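Local coordinates for protein neuraminidase (PDB 4GDI) that is an influenza neuraminidase-like homotetramer whose putative active site has diverged, so the removal of terminal sialic acid predicted for its family is uncertain, at residues C105-K110 with I127-E132; D219-L224 with I235-N240. All blocks are in the same frame, centred on the assembly; numbering follows the deposited sequence.

Interaction 1 (C105-K110 with I127-E132); sequences CFDGLK and IKYGEE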
loop_
_atom_site.group_PDB
_atom_site.type_symbol
_atom_site.label_atom_id
_atom_site.label_comp_id
_atom_site.label_asym_id
_atom_site.label_seq_id
_atom_site.Cartn_x
_atom_site.Cartn_y
_atom_site.Cartn_z
ATOM N N CYS A 105 9.792 -1.984 20.918
ATOM C CA CYS A 105 8.735 -2.724 21.582
ATOM C C CYS A 105 7.495 -1.842 21.663
ATOM O O CYS A 105 7.606 -0.627 21.890
ATOM C CB CYS A 105 9.171 -3.192 22.987
ATOM S SG CYS A 105 10.011 -1.949 24.051
ATOM N N PHE A 106 6.338 -2.478 21.471
ATOM C CA PHE A 106 5.028 -1.824 21.514
ATOM C C PHE A 106 4.392 -2.038 22.877
ATOM O O PHE A 106 4.278 -3.172 23.343
ATOM C CB PHE A 106 4.133 -2.427 20.427
ATOM C CG PHE A 106 2.880 -1.639 20.156
ATOM C CD1 PHE A 106 2.937 -0.455 19.433
ATOM C CD2 PHE A 106 1.646 -2.097 20.603
ATOM C CE1 PHE A 106 1.778 0.271 19.164
ATOM C CE2 PHE A 106 0.479 -1.375 20.349
ATOM C CZ PHE A 106 0.549 -0.185 19.632
ATOM N N ASP A 107 3.953 -0.960 23.519
ATOM C CA ASP A 107 3.447 -1.068 24.887
ATOM C C ASP A 107 1.927 -1.200 24.984
ATOM O O ASP A 107 1.378 -1.264 26.090
ATOM C CB ASP A 107 3.930 0.107 25.746
ATOM C CG ASP A 107 3.314 1.452 25.340
ATOM O OD1 ASP A 107 2.426 1.497 24.458
ATOM O OD2 ASP A 107 3.728 2.476 25.932
ATOM N N GLY A 108 1.261 -1.256 23.835
ATOM C CA GLY A 108 -0.191 -1.313 23.789
ATOM C C GLY A 108 -0.765 -0.040 23.187
ATOM O O GLY A 108 -1.803 -0.073 22.537
ATOM N N LEU A 109 -0.072 1.076 23.398
ATOM C CA LEU A 109 -0.442 2.358 22.804
ATOM C C LEU A 109 0.489 2.808 21.693
ATOM O O LEU A 109 0.041 3.186 20.603
ATOM C CB LEU A 109 -0.463 3.444 23.880
ATOM C CG LEU A 109 -1.760 3.517 24.692
ATOM C CD1 LEU A 109 -2.243 2.122 25.065
ATOM C CD2 LEU A 109 -1.555 4.364 25.927
ATOM N N LYS A 110 1.789 2.795 21.975
ATOM C CA LYS A 110 2.760 3.307 21.029
ATOM C C LYS A 110 4.037 2.452 20.965
ATOM O O LYS A 110 4.320 1.683 21.871
ATOM C CB LYS A 110 3.130 4.737 21.400
ATOM C CG LYS A 110 1.967 5.710 21.386
ATOM C CD LYS A 110 1.512 6.025 19.977
ATOM C CE LYS A 110 0.480 7.148 19.965
ATOM N NZ LYS A 110 0.121 7.562 18.579
ATOM N N ILE A 127 15.777 7.753 22.143
ATOM C CA ILE A 127 14.560 6.991 22.319
ATOM C C ILE A 127 13.434 7.783 21.702
ATOM O O ILE A 127 13.324 8.999 21.902
ATOM C CB ILE A 127 14.268 6.763 23.813
ATOM C CG1 ILE A 127 15.519 6.197 24.490
ATOM C CG2 ILE A 127 13.059 5.850 23.990
ATOM C CD1 ILE A 127 15.367 5.964 25.973
ATOM N N LYS A 128 12.610 7.085 20.934
ATOM C CA LYS A 128 11.422 7.667 20.325
ATOM C C LYS A 128 10.189 6.948 20.863
ATOM O O LYS A 128 10.167 5.711 20.946
ATOM C CB LYS A 128 11.524 7.511 18.807
ATOM C CG LYS A 128 10.631 8.414 17.987
ATOM C CD LYS A 128 11.017 8.292 16.517
ATOM C CE LYS A 128 9.957 8.865 15.580
ATOM N NZ LYS A 128 10.151 8.410 14.170
ATOM N N TYR A 129 9.177 7.712 21.257
ATOM C CA TYR A 129 7.901 7.129 21.650
ATOM C C TYR A 129 6.865 7.706 20.690
ATOM O O TYR A 129 6.678 8.913 20.631
ATOM C CB TYR A 129 7.568 7.476 23.104
ATOM C CG TYR A 129 6.364 6.756 23.633
ATOM C CD1 TYR A 129 6.410 5.398 23.893
ATOM C CD2 TYR A 129 5.174 7.430 23.877
ATOM C CE1 TYR A 129 5.314 4.729 24.379
ATOM C CE2 TYR A 129 4.070 6.768 24.367
ATOM C CZ TYR A 129 4.143 5.422 24.612
ATOM O OH TYR A 129 3.045 4.750 25.088
ATOM N N GLY A 130 6.207 6.852 19.920
ATOM C CA GLY A 130 5.428 7.329 18.788
ATOM C C GLY A 130 6.280 8.149 17.826
ATOM O O GLY A 130 7.357 7.710 17.404
ATOM N N GLU A 131 5.798 9.351 17.506
ATOM C CA GLU A 131 6.436 10.274 16.563
ATOM C C GLU A 131 7.560 11.074 17.236
ATOM O O GLU A 131 8.364 11.731 16.573
ATOM C CB GLU A 131 5.356 11.234 16.030
ATOM C CG GLU A 131 5.801 12.303 15.019
ATOM C CD GLU A 131 4.648 13.245 14.594
ATOM O OE1 GLU A 131 3.550 12.755 14.258
ATOM O OE2 GLU A 131 4.836 14.479 14.593
ATOM N N GLU A 132 7.630 10.973 18.558
ATOM C CA GLU A 132 8.329 11.947 19.394
ATOM C C GLU A 132 9.660 11.423 19.980
ATOM O O GLU A 132 9.678 10.415 20.688
ATOM C CB GLU A 132 7.356 12.329 20.527
ATOM C CG GLU A 132 7.815 13.395 21.498
ATOM C CD GLU A 132 6.742 13.745 22.565
ATOM O OE1 GLU A 132 5.650 13.121 22.600
ATOM O OE2 GLU A 132 7.000 14.658 23.376
#
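Tyr-129 and Asp-107 make the tight part of this contact. The phenol OH donates to OD2 of Asp-107 at 2.5 Å and uses the syn lone pair of that oxygen. The carboxylate lies at the ring edge, its plane turned 65° from the ring. Lys-110 covers one ring face. Its CB sits 3.7 Å from the Tyr-129 ring centroid, a CH-pi contact offset toward the rim. The aspartate is itself held by its own turn. With CG set between the backbone N and the carbonyl carbon (chi1 68°), OD1 accepts from Leu-109 N at 2.7 Å and from Lys-110 N at 2.9 Å, the two donors coming from opposite faces. The first bond makes an Asx turn, and the second extends it to an Asx motif. It links strands 101-106 and 111-117 of a four-stranded antiparallel propeller blade. Tyr-129 opens the type II' turn that joins the blade's two later strands, with Gly-130 at positive phi. The other side is looser. Lys-110 CG still lies near Tyr-129 CE2; the chain then bends at chi2 and its end leads away. Leu-109 touches just the phenol oxygen, through CB. At the turn's last position, the Glu-132 carboxylate accepts from backbone N of Ile-331 and Ser-332 of a second subunit.

Interaction 2 (D219-L224 with I235-N240); sequences DAKRPL and IVEPCN. With CA (calcium ion), chain R; FUC (alpha-L-fucopyranose), chain G.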
loop_
_atom_site.group_PDB
_atom_site.type_symbol
_atom_site.label_atom_id
_atom_site.label_comp_id
_atom_site.label_asym_id
_atom_site.label_seq_id
_atom_site.Cartn_x
_atom_site.Cartn_y
_atom_site.Cartn_z
ATOM N N ASP A 219 33.009 -17.575 27.665
ATOM C CA ASP A 219 32.000 -18.604 27.929
ATOM C C ASP A 219 31.295 -19.045 26.679
ATOM O O ASP A 219 30.903 -18.230 25.843
ATOM C CB ASP A 219 30.963 -18.122 28.960
ATOM C CG ASP A 219 30.200 -19.268 29.629
ATOM O OD1 ASP A 219 30.390 -20.454 29.270
ATOM O OD2 ASP A 219 29.377 -18.976 30.530
ATOM N N ALA A 220 31.103 -20.358 26.582
ATOM C CA ALA A 220 30.361 -20.953 25.490
ATOM C C ALA A 220 28.983 -21.409 25.978
ATOM O O ALA A 220 28.152 -21.841 25.188
ATOM C CB ALA A 220 31.154 -22.134 24.893
ATOM N N LYS A 221 28.747 -21.325 27.283
ATOM C CA LYS A 221 27.379 -21.400 27.776
ATOM C C LYS A 221 26.826 -19.995 27.615
ATOM O O LYS A 221 27.593 -19.036 27.475
ATOM C CB LYS A 221 27.326 -21.834 29.244
ATOM C CG LYS A 221 27.298 -23.348 29.447
ATOM C CD LYS A 221 27.480 -23.704 30.918
ATOM C CE LYS A 221 27.441 -25.218 31.128
ATOM N NZ LYS A 221 27.475 -25.571 32.572
ATOM N N ARG A 222 25.507 -19.865 27.620
ATOM C CA ARG A 222 24.892 -18.535 27.571
ATOM C C ARG A 222 24.449 -18.168 28.966
ATOM O O ARG A 222 23.701 -18.913 29.584
ATOM C CB ARG A 222 23.696 -18.531 26.628
ATOM C CG ARG A 222 24.050 -18.907 25.209
ATOM C CD ARG A 222 22.831 -18.838 24.318
ATOM N NE ARG A 222 23.132 -19.119 22.921
ATOM C CZ ARG A 222 23.696 -18.245 22.090
ATOM N NH1 ARG A 222 24.047 -17.048 22.527
ATOM N NH2 ARG A 222 23.919 -18.576 20.820
ATOM N N PRO A 223 24.941 -17.037 29.484
ATOM C CA PRO A 223 24.454 -16.549 30.776
ATOM C C PRO A 223 22.989 -16.116 30.682
ATOM O O PRO A 223 22.512 -15.688 29.619
ATOM C CB PRO A 223 25.348 -15.341 31.060
ATOM C CG PRO A 223 25.751 -14.851 29.706
ATOM C CD PRO A 223 25.844 -16.074 28.823
ATOM N N LEU A 224 22.283 -16.220 31.795
ATOM C CA LEU A 224 20.863 -15.896 31.838
ATOM C C LEU A 224 20.563 -14.831 32.857
ATOM O O LEU A 224 21.159 -14.785 33.934
ATOM C CB LEU A 224 20.054 -17.139 32.189
ATOM C CG LEU A 224 20.265 -18.283 31.208
ATOM C CD1 LEU A 224 19.601 -19.538 31.716
ATOM C CD2 LEU A 224 19.715 -17.898 29.830
ATOM N N ILE A 235 21.672 -13.179 37.941
ATOM C CA ILE A 235 22.292 -13.726 36.748
ATOM C C ILE A 235 22.623 -15.178 37.054
ATOM O O ILE A 235 23.144 -15.480 38.122
ATOM C CB ILE A 235 23.534 -12.919 36.338
ATOM C CG1 ILE A 235 23.090 -11.537 35.853
ATOM C CG2 ILE A 235 24.309 -13.639 35.250
ATOM C CD1 ILE A 235 24.225 -10.578 35.590
ATOM N N VAL A 236 22.298 -16.064 36.116
ATOM C CA VAL A 236 22.400 -17.507 36.309
ATOM C C VAL A 236 23.193 -18.181 35.174
ATOM O O VAL A 236 23.183 -17.716 34.029
ATOM C CB VAL A 236 20.980 -18.094 36.376
ATOM C CG1 VAL A 236 20.970 -19.547 35.995
ATOM C CG2 VAL A 236 20.398 -17.876 37.772
ATOM N N GLU A 237 23.871 -19.275 35.501
ATOM C CA GLU A 237 24.615 -20.077 34.527
ATOM C C GLU A 237 23.899 -21.410 34.279
ATOM O O GLU A 237 23.472 -22.074 35.222
ATOM C CB GLU A 237 26.030 -20.358 35.058
ATOM C CG GLU A 237 26.928 -21.045 34.046
ATOM C CD GLU A 237 27.436 -20.112 32.963
ATOM O OE1 GLU A 237 27.124 -18.896 33.018
ATOM O OE2 GLU A 237 28.161 -20.601 32.062
ATOM N N PRO A 238 23.730 -21.801 33.007
ATOM C CA PRO A 238 23.148 -23.131 32.777
ATOM C C PRO A 238 23.966 -24.227 33.470
ATOM O O PRO A 238 25.190 -24.146 33.516
ATOM C CB PRO A 238 23.211 -23.281 31.259
ATOM C CG PRO A 238 23.093 -21.844 30.750
ATOM C CD PRO A 238 23.912 -21.049 31.758
ATOM N N CYS A 239 23.292 -25.220 34.031
ATOM C CA CYS A 239 23.978 -26.222 34.833
ATOM C C CYS A 239 24.013 -27.562 34.112
ATOM O O CYS A 239 24.331 -28.582 34.712
ATOM C CB CYS A 239 23.309 -26.352 36.212
ATOM S SG CYS A 239 23.390 -24.838 37.201
ATOM N N ASN A 240 23.690 -27.564 32.821
ATOM C CA ASN A 240 23.801 -28.783 32.035
ATOM C C ASN A 240 25.231 -28.896 31.520
ATOM O O ASN A 240 26.115 -28.172 31.987
ATOM C CB ASN A 240 22.763 -28.808 30.912
ATOM C CG ASN A 240 22.951 -27.670 29.904
ATOM O OD1 ASN A 240 23.578 -26.651 30.203
ATOM N ND2 ASN A 240 22.388 -27.840 28.713
HETATM CA CA CA R . 31.049 -17.227 23.746
HETATM C C1 FUC G . 28.995 -14.421 40.163
HETATM C C2 FUC G . 27.660 -15.010 40.598
HETATM C C3 FUC G . 26.590 -13.937 40.450
HETATM C C4 FUC G . 26.556 -13.522 38.987
HETATM C C5 FUC G . 27.931 -13.006 38.563
HETATM C C6 FUC G . 27.945 -12.644 37.076
HETATM O O2 FUC G . 27.764 -15.401 41.944
HETATM O O3 FUC G . 25.331 -14.422 40.850
HETATM O O4 FUC G . 26.219 -14.653 38.214
HETATM O O5 FUC G . 28.914 -13.997 38.815
HETATM O O HOH W 1 31.738 -19.220 22.554
#
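Leu-224 and Val-236 form the one beta bridge here, an antiparallel hydrogen-bonded pair. Leu-224 N gives to Val-236 O, and Val-236 N returns to Leu-224 O, each at 2.8 Å. Ile-235 CA adds a CA-H...O contact to the same Leu-224 carbonyl.

Apolar contacts are few: Leu-224 CB with Val-236 CB, and Leu-224 CD1 with Pro-238 CG. Separately, Pro-238 CD lies 3.1 Å from Arg-222 O. That buried carbonyl has no hydrogen-bond partner.

Among the acids, Asp-219 and Glu-237 come from opposite directions with nearly coplanar carboxylates. Asp-219 OD2 lies 2.5 Å from Glu-237 OE2. Asp-219 OD1 takes Lys-221 N from above its plane, closing an Asx turn, and also Ala-259 N.

Ligands flank the contact. The calcium ion is bound by Asp-219 O at 2.3 Å and by a water; Asn-215, Asp-245, Gly-263 and Gly-265 complete its site. The fucose O4 of the attached glycan donates to Ile-235 O at 3.2 Å.

Lys-221 supplies the remaining bonds. Beyond CG its chain is fully extended, which carries NZ to Pro-238 O at 2.9 Å and to Asn-240 O. Lys-257 O is a third acceptor. NZ stays 5.0 Å from Glu-237 OE2, so this buried ammonium is held directly by backbone carbonyls, with the carboxylate probably adding only longer-range attraction.

In the fold
Following the chain from the N terminus, interaction 1 comes first. It closes the loop made by strands 111-117 and 124-129, so that the first and last turns of the blade 101-138 meet. These are the turn between strands 101-106 and 111-117 and the turn between strands 124-129 and 132-138. The chain then runs through the next blade, 153-189. Interaction 2 lies in the blade after that, 200-236. There the loop following strand 208-214 meets the end of strand 233-236, closing the hairpin formed with strand 224-228. The two contacts are in series and neither nest nor cross. The centres of interactions 1 and 2 are about 32 Å apart. They lie on opposite sides of the chain's centre and do not touch.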